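Local atomic coordinates of hypoxanthine-guanine phosphoribosyltransferase (Leishmania tarentolae, PDB entry 1PZM), a protein that probably converts hypoxanthine and guanine to their nucleotides in purine salvage, transferring the phosphoribosyl group from 5-phosphoribosyl pyrophosphate to the base. Residues Tyr20-Glu31 with Tyr190-Lys200. Residues are numbered along the deposited sequence; the frame is centred on the assembly and turned at random. Where two conformers were deposited one is given.
Sequences YPMSARTLVTQE and YRELRDICVLK. Unlike the reference sequence in segment 190-200: Tyr190 (reference Leu), Glu192 (reference Gly), Leu193 (reference Val), Arg194 (reference Pro).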
loop_
_atom_site.group_PDB
_atom_site.type_symbol
_atom_site.label_atom_id
_atom_site.label_comp_id
_atom_site.label_asym_id
_atom_site.label_seq_id
_atom_site.Cartn_x
_atom_site.Cartn_y
_atom_site.Cartn_z
ATOM N N TYR A 20 -0.362 -12.007 19.057
ATOM C CA TYR A 20 0.869 -11.627 18.307
ATOM C C TYR A 20 2.138 -11.945 19.181
ATOM O O TYR A 20 2.425 -11.207 20.114
ATOM C CB TYR A 20 0.757 -10.142 17.811
ATOM C CG TYR A 20 -0.218 -9.891 16.621
ATOM C CD1 TYR A 20 -0.277 -10.797 15.532
ATOM C CD2 TYR A 20 -1.063 -8.741 16.582
ATOM C CE1 TYR A 20 -1.173 -10.602 14.401
ATOM C CE2 TYR A 20 -1.965 -8.506 15.484
ATOM C CZ TYR A 20 -2.003 -9.458 14.379
ATOM O OH TYR A 20 -2.810 -9.303 13.266
ATOM N N PRO A 21 2.861 -13.052 18.915
ATOM C CA PRO A 21 3.926 -13.558 19.828
ATOM C C PRO A 21 5.164 -12.661 20.207
ATOM O O PRO A 21 5.698 -12.817 21.315
ATOM C CB PRO A 21 4.399 -14.860 19.151
ATOM C CG PRO A 21 3.902 -14.786 17.713
ATOM C CD PRO A 21 2.685 -13.919 17.722
ATOM N N MET A 22 5.600 -11.777 19.307
ATOM C CA MET A 22 6.740 -10.887 19.507
ATOM C C MET A 22 6.367 -9.575 20.230
ATOM O O MET A 22 7.248 -8.806 20.649
ATOM C CB MET A 22 7.348 -10.557 18.143
ATOM C CG MET A 22 6.450 -9.736 17.185
ATOM S SD MET A 22 4.765 -10.396 16.669
ATOM C CE MET A 22 5.131 -11.964 15.625
ATOM N N SER A 23 5.066 -9.315 20.375
ATOM C CA SER A 23 4.609 -8.057 20.992
ATOM C C SER A 23 4.526 -8.041 22.519
ATOM O O SER A 23 3.740 -8.794 23.096
ATOM C CB SER A 23 3.216 -7.700 20.489
ATOM O OG SER A 23 2.634 -6.791 21.432
ATOM N N ALA A 24 5.263 -7.141 23.161
ATOM C CA ALA A 24 5.109 -6.908 24.611
ATOM C C ALA A 24 3.687 -6.427 24.936
ATOM O O ALA A 24 3.128 -6.777 25.981
ATOM C CB ALA A 24 6.160 -5.880 25.150
ATOM N N ARG A 25 3.105 -5.633 24.031
ATOM C CA ARG A 25 1.745 -5.137 24.220
ATOM C C ARG A 25 1.200 -4.453 23.000
ATOM O O ARG A 25 1.923 -3.840 22.235
ATOM C CB ARG A 25 1.623 -4.225 25.455
ATOM C CG ARG A 25 2.327 -2.907 25.378
ATOM C CD ARG A 25 2.536 -2.246 26.744
ATOM N NE ARG A 25 3.366 -1.049 26.597
ATOM C CZ ARG A 25 2.876 0.180 26.409
ATOM N NH1 ARG A 25 1.552 0.390 26.399
ATOM N NH2 ARG A 25 3.712 1.199 26.247
ATOM N N THR A 26 -0.108 -4.577 22.846
ATOM C CA THR A 26 -0.847 -3.880 21.824
ATOM C C THR A 26 -0.928 -2.442 22.256
ATOM O O THR A 26 -1.390 -2.173 23.365
ATOM C CB THR A 26 -2.264 -4.490 21.774
ATOM O OG1 THR A 26 -2.128 -5.862 21.403
ATOM C CG2 THR A 26 -3.119 -3.860 20.647
ATOM N N LEU A 27 -0.489 -1.530 21.392
ATOM C CA LEU A 27 -0.503 -0.121 21.715
ATOM C C LEU A 27 -1.825 0.462 21.162
ATOM O O LEU A 27 -2.536 1.141 21.888
ATOM C CB LEU A 27 0.712 0.614 21.111
ATOM C CG LEU A 27 0.770 2.125 21.487
ATOM C CD1 LEU A 27 0.917 2.429 23.059
ATOM C CD2 LEU A 27 1.880 2.860 20.702
ATOM N N VAL A 28 -2.171 0.134 19.893
ATOM C CA VAL A 28 -3.397 0.657 19.283
ATOM C C VAL A 28 -3.984 -0.453 18.426
ATOM O O VAL A 28 -3.252 -1.031 17.609
ATOM C CB VAL A 28 -3.116 1.864 18.321
ATOM C CG1 VAL A 28 -4.439 2.572 17.924
ATOM C CG2 VAL A 28 -2.085 2.878 18.953
ATOM N N THR A 29 -5.283 -0.754 18.614
ATOM C CA THR A 29 -5.872 -1.776 17.820
ATOM C C THR A 29 -6.198 -1.186 16.458
ATOM O O THR A 29 -6.299 0.077 16.261
ATOM C CB THR A 29 -7.125 -2.367 18.437
ATOM O OG1 THR A 29 -8.126 -1.325 18.512
ATOM C CG2 THR A 29 -6.867 -2.862 19.876
ATOM N N GLN A 30 -6.317 -2.112 15.538
ATOM C CA GLN A 30 -6.835 -1.829 14.204
ATOM C C GLN A 30 -8.129 -0.931 14.197
ATOM O O GLN A 30 -8.208 0.110 13.467
ATOM C CB GLN A 30 -7.111 -3.182 13.494
ATOM C CG GLN A 30 -7.986 -3.114 12.235
ATOM C CD GLN A 30 -8.086 -4.461 11.539
ATOM O OE1 GLN A 30 -7.175 -4.815 10.728
ATOM N NE2 GLN A 30 -9.185 -5.255 11.833
ATOM N N GLU A 31 -9.107 -1.335 15.014
ATOM C CA GLU A 31 -10.377 -0.598 15.140
ATOM C C GLU A 31 -10.113 0.859 15.578
ATOM O O GLU A 31 -10.754 1.807 15.086
ATOM C CB GLU A 31 -11.277 -1.301 16.200
ATOM C CG GLU A 31 -11.793 -2.664 15.666
ATOM C CD GLU A 31 -10.684 -3.691 15.264
ATOM O OE1 GLU A 31 -9.709 -3.866 16.034
ATOM O OE2 GLU A 31 -10.863 -4.374 14.194
ATOM N N TYR A 190 6.909 -8.094 10.432
ATOM C CA TYR A 190 5.816 -7.581 11.265
ATOM C C TYR A 190 5.003 -6.465 10.659
ATOM O O TYR A 190 4.054 -6.017 11.278
ATOM C CB TYR A 190 6.302 -7.179 12.679
ATOM C CG TYR A 190 7.195 -8.235 13.281
ATOM C CD1 TYR A 190 6.853 -9.585 13.195
ATOM C CD2 TYR A 190 8.391 -7.895 13.923
ATOM C CE1 TYR A 190 7.696 -10.575 13.733
ATOM C CE2 TYR A 190 9.235 -8.894 14.481
ATOM C CZ TYR A 190 8.862 -10.219 14.384
ATOM O OH TYR A 190 9.639 -11.235 14.883
ATOM N N ARG A 191 5.315 -6.039 9.444
ATOM C CA ARG A 191 4.479 -5.023 8.773
ATOM C C ARG A 191 3.037 -5.457 8.587
ATOM O O ARG A 191 2.164 -4.615 8.492
ATOM C CB ARG A 191 4.973 -4.770 7.331
ATOM C CG ARG A 191 6.395 -4.127 7.271
ATOM C CD ARG A 191 6.706 -3.635 5.866
ATOM N NE ARG A 191 8.114 -3.310 5.752
ATOM C CZ ARG A 191 8.685 -2.174 6.172
ATOM N NH1 ARG A 191 7.967 -1.198 6.748
ATOM N NH2 ARG A 191 9.984 -1.995 6.006
ATOM N N GLU A 192 2.842 -6.770 8.433
ATOM C CA GLU A 192 1.479 -7.324 8.182
ATOM C C GLU A 192 0.513 -7.376 9.382
ATOM O O GLU A 192 -0.737 -7.641 9.241
ATOM C CB GLU A 192 1.638 -8.713 7.509
ATOM C CG GLU A 192 2.037 -9.856 8.418
ATOM C CD GLU A 192 3.528 -9.990 8.728
ATOM O OE1 GLU A 192 4.247 -8.967 8.661
ATOM O OE2 GLU A 192 3.979 -11.111 9.099
ATOM N N LEU A 193 1.037 -7.157 10.576
ATOM C CA LEU A 193 0.116 -7.272 11.726
ATOM C C LEU A 193 -0.940 -6.185 11.666
ATOM O O LEU A 193 -0.663 -5.035 11.253
ATOM C CB LEU A 193 0.849 -7.148 13.077
ATOM C CG LEU A 193 2.164 -7.939 13.288
ATOM C CD1 LEU A 193 2.710 -7.687 14.748
ATOM C CD2 LEU A 193 2.054 -9.383 12.975
ATOM N N ARG A 194 -2.135 -6.532 12.112
ATOM C CA ARG A 194 -3.284 -5.614 12.045
ATOM C C ARG A 194 -3.245 -4.548 13.110
ATOM O O ARG A 194 -3.753 -3.426 12.896
ATOM C CB ARG A 194 -4.598 -6.393 12.214
ATOM C CG ARG A 194 -4.932 -7.325 11.055
ATOM C CD ARG A 194 -6.344 -8.014 11.250
ATOM N NE ARG A 194 -6.734 -8.776 10.073
ATOM C CZ ARG A 194 -7.332 -8.274 8.997
ATOM N NH1 ARG A 194 -7.606 -6.965 8.917
ATOM N NH2 ARG A 194 -7.678 -9.106 7.971
ATOM N N ASP A 195 -2.635 -4.854 14.248
ATOM C CA ASP A 195 -2.612 -3.909 15.361
ATOM C C ASP A 195 -1.206 -3.280 15.469
ATOM O O ASP A 195 -0.209 -3.808 14.949
ATOM C CB ASP A 195 -2.988 -4.556 16.689
ATOM C CG ASP A 195 -4.332 -5.286 16.651
ATOM O OD1 ASP A 195 -5.373 -4.733 16.227
ATOM O OD2 ASP A 195 -4.414 -6.455 17.051
ATOM N N ILE A 196 -1.151 -2.143 16.121
ATOM C CA ILE A 196 0.133 -1.552 16.337
ATOM C C ILE A 196 0.610 -1.999 17.717
ATOM O O ILE A 196 -0.101 -1.797 18.738
ATOM C CB ILE A 196 0.037 -0.035 16.258
ATOM C CG1 ILE A 196 -0.289 0.403 14.816
ATOM C CG2 ILE A 196 1.398 0.616 16.783
ATOM C CD1 ILE A 196 -0.747 1.862 14.734
ATOM N N CYS A 197 1.810 -2.588 17.755
ATOM C CA CYS A 197 2.322 -3.153 18.997
ATOM C C CYS A 197 3.665 -2.556 19.411
ATOM O O CYS A 197 4.401 -2.059 18.569
ATOM C CB CYS A 197 2.454 -4.660 18.888
ATOM S SG CYS A 197 0.918 -5.528 18.410
ATOM N N VAL A 198 3.969 -2.595 20.702
ATOM C CA VAL A 198 5.299 -2.219 21.168
ATOM C C VAL A 198 6.137 -3.482 21.218
ATOM O O VAL A 198 5.743 -4.457 21.844
ATOM C CB VAL A 198 5.237 -1.557 22.554
ATOM C CG1 VAL A 198 6.661 -1.123 23.015
ATOM C CG2 VAL A 198 4.346 -0.390 22.481
ATOM N N LEU A 199 7.278 -3.465 20.526
ATOM C CA LEU A 199 8.111 -4.666 20.304
ATOM C C LEU A 199 8.716 -5.181 21.633
ATOM O O LEU A 199 9.296 -4.386 22.414
ATOM C CB LEU A 199 9.218 -4.353 19.271
ATOM C CG LEU A 199 10.190 -5.491 18.940
ATOM C CD1 LEU A 199 9.544 -6.625 18.105
ATOM C CD2 LEU A 199 11.421 -4.964 18.240
ATOM N N LYS A 200 8.583 -6.497 21.890
ATOM C CA LYS A 200 9.191 -7.122 23.092
ATOM C C LYS A 200 10.710 -6.809 23.207
ATOM O O LYS A 200 11.474 -7.127 22.274
ATOM C CB LYS A 200 8.981 -8.651 23.099
ATOM C CG LYS A 200 7.832 -9.178 23.959
ATOM C CD LYS A 200 7.712 -10.695 23.796
ATOM C CE LYS A 200 6.341 -11.266 24.182
ATOM N NZ LYS A 200 6.279 -12.761 23.923
HETATM O O HOH W 1 -5.191 -3.227 10.262
HETATM O O HOH W 2 -7.635 -5.983 16.024
#
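Gln30 holds CG anti to its backbone N (chi1 165°) and Arg194 extends from CG to NE, so that the two side chains run alongside each other in the same direction. Arg194 NH1 donates in the guanidinium plane to a lone pair of Gln30 OE1 at 2.8 Å, the amide standing almost perpendicular to the guanidinium. Asp195 OD1 receives Gln30 N at 2.9 Å through its anti lone pair, joining the first turn of helix 30-48 to segment 190-200. Tyr20 lies with one ring face over Leu193 CB and CD2, and its OH accepts a nearly straight bond from Arg194 N (3.1 Å). With chi1 at 65°, Met22 sets CG over the centre of the Tyr190 ring; the bends at chi2 and chi3 then fold CE back onto Tyr190 CE1. Strands 23-28 and 196-199 pair antiparallel, and Ile196 O takes both Leu27 N (2.7 Å) and Val28 N (3.1 Å), a classic bulge. Strand 196-199 is the middle of a three-stranded sheet, flanked by 23-28 and 179-180, consistent with the hood of type I phosphoribosyltransferases; Leu27 and Ile196 pack on GMP-binding Val179, Arg194 salt-bridges Asp81 of the second subunit and Val28 meets Val33 of helix 30-48.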